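Guanine nucleotide exchange factor p115rhogef (Homo sapiens, PDB 1IAP) probably activates Rho by promoting its nucleotide exchange, and carries the N-terminal RGS-like (rgRGS) domain that in this family engages G-protein alpha subunits. Local coordinates at residues A[16-19]-A[20-23]; A[71-75]-A[76-80]; A[136-139]-A[140-144]. All coordinates share one frame; numbering follows the deposited sequence.

In the fold
The three contacts follow one another along an all-helical chain, and all lie within the RGS-like domain. Contact 1 is about two turns of helix 15-28, buried about 9 Å from the centre of the chain. Contact 2 is the entry from a loop into helix 75-81, at the surface and across the chain's centre from the other two. Contact 3 is the entry into helix 142-162. Between centres, contacts 1 and 2 are 28 Å apart, contacts 1 and 3 are 20 Å, and contacts 2 and 3 are 43 Å. None touches another, yet helix 142-162 links two of them: it begins in contact 3, and farther along it packs on Met19 and Ala16 of contact 1.

Contact 1: residues A[16-19]-A[20-23]; sequences AHLM and ALLQ
Leu18 and Leu22, one helical turn apart, meet through Leu18 CG and Leu22 CD2 at 3.6 Å. Leu18 carries CG trans to its own N (chi1 -173°), and its CD1 also lies 4.1 Å from Leu21 CD2; in both pairs the side chains pass each other at a slant. Leu22 has an unusual conformation: chi1 is -104° and chi2 is close to eclipsed at -4°, which means either strain or an imperfectly modelled side chain. As modelled, CD2 stands 3.3 Å from Leu18 O, an approach to be read with the same caution; that oxygen also accepts the backbone bond from Leu22 N at 2.8 Å. Four successive i to i+4 bonds, from Ala20 N to Ala16 O through Gln23 N to Met19 O, hold the backbone beneath these groups. Leu18 packs on Tyr184 and Met185 of helix 171-187, Leu22 on Leu34 and Leu35 of helix 32-43, and Met19 on Ile181 and Met185 of helix 171-187 and on Leu156, Leu157 and Leu160 of helix 142-162. Such apolar i, i+3 and i+4 spacing, with neighbours around several faces, is typical of a buried helix in an all-helical RGS-like domain.

Contact 2: residues A[71-75]-A[76-80]; sequences VPVPP and NVAFE
Val73 and Val77 cross at about a right angle, and their meeting point is a pair of methyl groups: Val73 CG1 lies 3.9 Å from Val77 CG1. In both residues CG1 is the branch trans to the backbone N (chi1 -171° in Val73 and 169° in Val77), while CG2 sits beside that nitrogen. The same Val73 methyl reaches over to Ala78, 4.1 Å from its CB, and therefore bridges two consecutive residues of the helix. The other branch of Val77 has a separate partner, since CG2 stands 4.1 Å from Pro74 CB. Val77 thus divides its two methyls between two successive residues of the incoming loop, CG1 to the valine and CG2 to the proline ring.

The backbone bonds at the helix start accompany this side-chain packing. Pro74 occupies the N-cap position, and its carbonyl oxygen accepts the bond from Ala78 N at 3.1 Å. Val77 N also approaches Pro74 O, at 2.8 Å, but the 119° angle at hydrogen makes that bond weak. The next turn is closed by Phe79 N to Pro75 O at 2.9 Å. Pro75, whose nitrogen has no hydrogen to donate, is the first helical residue, a position where no backbone N-H is needed for the i to i+4 pattern. Asn76 O then accepts from Glu80 N, continuing that pattern inside the helix.

The loop arrives from helix 48-63, whose Leu63 touches both Val71 and Val73. On helix 91-103, Phe97, Glu100 and Val101 pack against Val77, and Phe97 also meets Glu80; the short helix 75-81 is thereby set beside helix 91-103, with Val73 packed on Leu63 of helix 48-63.

Contact 3: residues A[136-139]-A[140-144]; sequences AWVG and RDRAS
This is the N-terminal entry of helix 142-162, where Val138 and Arg142 approach each other across the turn and a water joins the loop to the helix start. Val138 CG1 lies 4.1 Å from Arg142 NH1, at the edge of the guanidinium and near its plane, and the two side chains cross obliquely. Arg142 sets out with CG trans to N but bends at chi2 (62°), which brings the end of its chain back toward the loop. At the guanidinium edge, in plane, NH1 donates to water 1 at 3.2 Å; that water in turn donates to Val138 O at 2.8 Å. A second water donates to Val138 O at 2.7 Å, so the valine carbonyl accepts from two waters; the approach of water 2 to Asp141 O is implausibly short and remains doubtful. Asp141 is the N-cap residue: its OD2 accepts from Ala143 N at 3.1 Å, a weak capping bond with an angle of 130° at hydrogen. Ser144 OG donates to Asp141 O at 2.8 Å, the secure donor to this oxygen. Gly139, with a positive phi, carries the chain through the bend between Val138 and Arg140. Arg142 NH2 also lies close to Arg14 NH2, a pair of like charges near the start of helix 15-28.

Contact 1: residues A[16-19]-A[20-23]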
loop_
_atom_site.group_PDB
_atom_site.type_symbol
_atom_site.label_atom_id
_atom_site.label_comp_id
_atom_site.label_asym_id
_atom_site.label_seq_id
_atom_site.Cartn_x
_atom_site.Cartn_y
_atom_site.Cartn_z
ATOM N N ALA A 16 7.348 -9.447 -1.262
ATOM C CA ALA A 16 6.649 -10.701 -0.982
ATOM C C ALA A 16 5.888 -10.619 0.340
ATOM O O ALA A 16 4.721 -11.001 0.425
ATOM C CB ALA A 16 7.631 -11.860 -0.953
ATOM N N HIS A 17 6.563 -10.114 1.366
ATOM C CA HIS A 17 5.955 -9.970 2.683
ATOM C C HIS A 17 4.797 -8.988 2.614
ATOM O O HIS A 17 3.731 -9.246 3.169
ATOM C CB HIS A 17 7.015 -9.556 3.707
ATOM C CG HIS A 17 8.122 -10.557 3.829
ATOM N ND1 HIS A 17 8.270 -11.376 4.927
ATOM C CD2 HIS A 17 9.063 -10.950 2.936
ATOM C CE1 HIS A 17 9.246 -12.238 4.700
ATOM N NE2 HIS A 17 9.743 -12.001 3.498
ATOM N N LEU A 18 4.971 -7.924 1.830
ATOM C CA LEU A 18 3.929 -6.923 1.652
ATOM C C LEU A 18 2.705 -7.515 0.940
ATOM O O LEU A 18 1.572 -7.235 1.326
ATOM C CB LEU A 18 4.477 -5.706 0.893
ATOM C CG LEU A 18 3.533 -4.510 0.780
ATOM C CD1 LEU A 18 3.090 -4.058 2.175
ATOM C CD2 LEU A 18 4.234 -3.376 0.050
ATOM N N MET A 19 2.928 -8.333 -0.091
ATOM C CA MET A 19 1.822 -8.976 -0.804
ATOM C C MET A 19 0.974 -9.850 0.132
ATOM O O MET A 19 -0.246 -9.885 0.007
ATOM C CB MET A 19 2.321 -9.825 -1.981
ATOM C CG MET A 19 2.607 -9.041 -3.264
ATOM S SD MET A 19 1.194 -8.030 -3.802
ATOM C CE MET A 19 -0.125 -9.242 -3.836
ATOM N N ALA A 20 1.622 -10.581 1.037
ATOM C CA ALA A 20 0.903 -11.439 1.979
ATOM C C ALA A 20 0.038 -10.561 2.881
ATOM O O ALA A 20 -1.139 -10.849 3.105
ATOM C CB ALA A 20 1.895 -12.270 2.820
ATOM N N LEU A 21 0.621 -9.465 3.358
ATOM C CA LEU A 21 -0.086 -8.526 4.222
ATOM C C LEU A 21 -1.267 -7.920 3.469
ATOM O O LEU A 21 -2.367 -7.824 4.010
ATOM C CB LEU A 21 0.861 -7.415 4.687
ATOM C CG LEU A 21 0.249 -6.231 5.439
ATOM C CD1 LEU A 21 -0.350 -6.698 6.763
ATOM C CD2 LEU A 21 1.318 -5.168 5.678
ATOM N N LEU A 22 -1.030 -7.523 2.219
ATOM C CA LEU A 22 -2.064 -6.929 1.387
ATOM C C LEU A 22 -3.234 -7.879 1.191
ATOM O O LEU A 22 -4.385 -7.467 1.304
ATOM C CB LEU A 22 -1.493 -6.523 0.019
ATOM C CG LEU A 22 -1.197 -5.058 -0.337
ATOM C CD1 LEU A 22 -1.606 -4.089 0.755
ATOM C CD2 LEU A 22 0.263 -4.898 -0.678
ATOM N N GLN A 23 -2.945 -9.142 0.879
ATOM C CA GLN A 23 -4.016 -10.114 0.681
ATOM C C GLN A 23 -4.837 -10.272 1.951
ATOM O O GLN A 23 -6.061 -10.361 1.897
ATOM C CB GLN A 23 -3.478 -11.474 0.235
ATOM C CG GLN A 23 -4.592 -12.510 0.072
ATOM C CD GLN A 23 -4.132 -13.790 -0.576
ATOM O OE1 GLN A 23 -4.587 -14.881 -0.222
ATOM N NE2 GLN A 23 -3.246 -13.667 -1.552
#

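Contact 2: residues A[71-75]-A[76-80]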
loop_
_atom_site.group_PDB
_atom_site.type_symbol
_atom_site.label_atom_id
_atom_site.label_comp_id
_atom_site.label_asym_id
_atom_site.label_seq_id
_atom_site.Cartn_x
_atom_site.Cartn_y
_atom_site.Cartn_z
ATOM N N VAL A 71 -10.165 7.285 2.466
ATOM C CA VAL A 71 -9.684 7.074 3.823
ATOM C C VAL A 71 -10.205 8.234 4.671
ATOM O O VAL A 71 -10.572 9.279 4.133
ATOM C CB VAL A 71 -8.131 7.064 3.884
ATOM C CG1 VAL A 71 -7.565 5.958 2.999
ATOM C CG2 VAL A 71 -7.565 8.416 3.467
ATOM N N PRO A 72 -10.316 8.040 5.996
ATOM C CA PRO A 72 -10.799 9.129 6.856
ATOM C C PRO A 72 -9.792 10.286 6.808
ATOM O O PRO A 72 -8.648 10.160 7.251
ATOM C CB PRO A 72 -10.884 8.469 8.238
ATOM C CG PRO A 72 -9.894 7.334 8.159
ATOM C CD PRO A 72 -10.123 6.801 6.770
ATOM N N VAL A 73 -10.228 11.395 6.221
ATOM C CA VAL A 73 -9.391 12.577 6.040
ATOM C C VAL A 73 -9.481 13.571 7.194
ATOM O O VAL A 73 -10.564 13.832 7.713
ATOM C CB VAL A 73 -9.791 13.323 4.736
ATOM C CG1 VAL A 73 -8.786 14.430 4.412
ATOM C CG2 VAL A 73 -9.908 12.342 3.572
ATOM N N PRO A 74 -8.331 14.101 7.646
ATOM C CA PRO A 74 -8.338 15.074 8.742
ATOM C C PRO A 74 -9.158 16.284 8.289
ATOM O O PRO A 74 -8.894 16.855 7.229
ATOM C CB PRO A 74 -6.860 15.429 8.880
ATOM C CG PRO A 74 -6.186 14.151 8.522
ATOM C CD PRO A 74 -6.949 13.720 7.300
ATOM N N PRO A 75 -10.180 16.668 9.067
ATOM C CA PRO A 75 -11.036 17.811 8.726
ATOM C C PRO A 75 -10.308 19.054 8.211
ATOM O O PRO A 75 -10.777 19.696 7.273
ATOM C CB PRO A 75 -11.816 18.067 10.023
ATOM C CG PRO A 75 -11.045 17.337 11.077
ATOM C CD PRO A 75 -10.546 16.121 10.381
ATOM N N ASN A 76 -9.143 19.353 8.781
ATOM C CA ASN A 76 -8.347 20.504 8.360
ATOM C C ASN A 76 -7.876 20.350 6.911
ATOM O O ASN A 76 -7.936 21.300 6.126
ATOM C CB ASN A 76 -7.130 20.686 9.274
ATOM C CG ASN A 76 -7.515 20.911 10.722
ATOM O OD1 ASN A 76 -7.202 20.097 11.594
ATOM N ND2 ASN A 76 -8.202 22.016 10.989
ATOM N N VAL A 77 -7.404 19.155 6.567
ATOM C CA VAL A 77 -6.928 18.870 5.217
ATOM C C VAL A 77 -8.058 18.957 4.199
ATOM O O VAL A 77 -7.904 19.584 3.151
ATOM C CB VAL A 77 -6.255 17.482 5.147
ATOM C CG1 VAL A 77 -6.013 17.068 3.699
ATOM C CG2 VAL A 77 -4.937 17.520 5.897
ATOM N N ALA A 78 -9.193 18.334 4.518
ATOM C CA ALA A 78 -10.361 18.339 3.640
ATOM C C ALA A 78 -10.858 19.765 3.401
ATOM O O ALA A 78 -11.244 20.121 2.287
ATOM C CB ALA A 78 -11.476 17.490 4.243
ATOM N N PHE A 79 -10.830 20.572 4.457
ATOM C CA PHE A 79 -11.254 21.972 4.403
ATOM C C PHE A 79 -10.338 22.761 3.464
ATOM O O PHE A 79 -10.810 23.499 2.595
ATOM C CB PHE A 79 -11.225 22.557 5.826
ATOM C CG PHE A 79 -11.481 24.040 5.897
ATOM C CD1 PHE A 79 -12.765 24.531 6.119
ATOM C CD2 PHE A 79 -10.429 24.950 5.763
ATOM C CE1 PHE A 79 -13.000 25.907 6.209
ATOM C CE2 PHE A 79 -10.655 26.327 5.850
ATOM C CZ PHE A 79 -11.942 26.804 6.071
ATOM N N GLU A 80 -9.030 22.578 3.630
ATOM C CA GLU A 80 -8.039 23.268 2.808
ATOM C C GLU A 80 -8.047 22.801 1.357
ATOM O O GLU A 80 -7.885 23.612 0.446
ATOM C CB GLU A 80 -6.641 23.099 3.402
ATOM C CG GLU A 80 -6.454 23.787 4.745
ATOM C CD GLU A 80 -5.055 23.609 5.301
ATOM O OE1 GLU A 80 -4.157 24.394 4.925
ATOM O OE2 GLU A 80 -4.852 22.681 6.115
#

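Contact 3: residues A[136-139]-A[140-144]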
loop_
_atom_site.group_PDB
_atom_site.type_symbol
_atom_site.label_atom_id
_atom_site.label_comp_id
_atom_site.label_asym_id
_atom_site.label_seq_id
_atom_site.Cartn_x
_atom_site.Cartn_y
_atom_site.Cartn_z
ATOM N N ALA A 136 15.357 -19.136 3.828
ATOM C CA ALA A 136 16.539 -19.935 3.554
ATOM C C ALA A 136 17.419 -19.368 2.451
ATOM O O ALA A 136 18.489 -19.908 2.186
ATOM C CB ALA A 136 16.122 -21.373 3.211
ATOM N N TRP A 137 17.004 -18.257 1.846
ATOM C CA TRP A 137 17.769 -17.687 0.737
ATOM C C TRP A 137 18.291 -16.261 0.860
ATOM O O TRP A 137 18.661 -15.662 -0.151
ATOM C CB TRP A 137 16.969 -17.831 -0.568
ATOM C CG TRP A 137 16.786 -19.258 -0.959
ATOM C CD1 TRP A 137 15.710 -20.058 -0.682
ATOM C CD2 TRP A 137 17.747 -20.090 -1.614
ATOM N NE1 TRP A 137 15.952 -21.341 -1.110
ATOM C CE2 TRP A 137 17.196 -21.390 -1.687
ATOM C CE3 TRP A 137 19.027 -19.865 -2.142
ATOM C CZ2 TRP A 137 17.878 -22.463 -2.271
ATOM C CZ3 TRP A 137 19.707 -20.930 -2.722
ATOM C CH2 TRP A 137 19.127 -22.215 -2.779
ATOM N N VAL A 138 18.333 -15.718 2.076
ATOM C CA VAL A 138 18.839 -14.355 2.287
ATOM C C VAL A 138 20.242 -14.194 1.671
ATOM O O VAL A 138 20.531 -13.191 1.016
ATOM C CB VAL A 138 18.881 -13.995 3.791
ATOM C CG1 VAL A 138 19.474 -12.599 3.990
ATOM C CG2 VAL A 138 17.474 -14.044 4.373
ATOM N N GLY A 139 21.094 -15.191 1.899
ATOM C CA GLY A 139 22.439 -15.198 1.350
ATOM C C GLY A 139 23.372 -14.063 1.729
ATOM O O GLY A 139 23.154 -13.353 2.711
ATOM N N ARG A 140 24.423 -13.909 0.929
ATOM C CA ARG A 140 25.445 -12.883 1.128
ATOM C C ARG A 140 25.314 -11.728 0.142
ATOM O O ARG A 140 26.006 -10.718 0.278
ATOM C CB ARG A 140 26.836 -13.479 0.937
ATOM C CG ARG A 140 27.217 -14.554 1.908
ATOM C CD ARG A 140 28.589 -15.089 1.532
ATOM N NE ARG A 140 28.982 -16.242 2.329
ATOM C CZ ARG A 140 29.963 -16.239 3.226
ATOM N NH1 ARG A 140 30.664 -15.134 3.464
ATOM N NH2 ARG A 140 30.274 -17.363 3.853
ATOM N N ASP A 141 24.479 -11.912 -0.879
ATOM C CA ASP A 141 24.263 -10.898 -1.905
ATOM C C ASP A 141 22.842 -10.355 -1.807
ATOM O O ASP A 141 21.884 -11.038 -2.161
ATOM C CB ASP A 141 24.512 -11.504 -3.294
ATOM C CG ASP A 141 24.321 -10.500 -4.432
ATOM O OD1 ASP A 141 24.366 -10.930 -5.603
ATOM O OD2 ASP A 141 24.131 -9.293 -4.174
ATOM N N ARG A 142 22.725 -9.106 -1.371
ATOM C CA ARG A 142 21.430 -8.461 -1.214
ATOM C C ARG A 142 20.644 -8.342 -2.519
ATOM O O ARG A 142 19.435 -8.558 -2.527
ATOM C CB ARG A 142 21.600 -7.082 -0.581
ATOM C CG ARG A 142 20.314 -6.514 -0.008
ATOM C CD ARG A 142 19.792 -7.413 1.097
ATOM N NE ARG A 142 18.519 -6.956 1.647
ATOM C CZ ARG A 142 17.783 -7.660 2.500
ATOM N NH1 ARG A 142 18.188 -8.860 2.901
ATOM N NH2 ARG A 142 16.646 -7.161 2.959
ATOM N N ALA A 143 21.328 -8.021 -3.618
ATOM C CA ALA A 143 20.675 -7.870 -4.926
ATOM C C ALA A 143 20.036 -9.165 -5.427
ATOM O O ALA A 143 18.938 -9.151 -5.994
ATOM C CB ALA A 143 21.666 -7.336 -5.956
ATOM N N SER A 144 20.722 -10.284 -5.220
ATOM C CA SER A 144 20.201 -11.574 -5.640
ATOM C C SER A 144 19.017 -11.953 -4.760
ATOM O O SER A 144 18.069 -12.581 -5.227
ATOM C CB SER A 144 21.285 -12.656 -5.568
ATOM O OG SER A 144 21.643 -12.944 -4.227
HETATM O O HOH W 1 20.637 -10.498 1.608
HETATM O O HOH W 2 21.775 -13.409 -1.363
#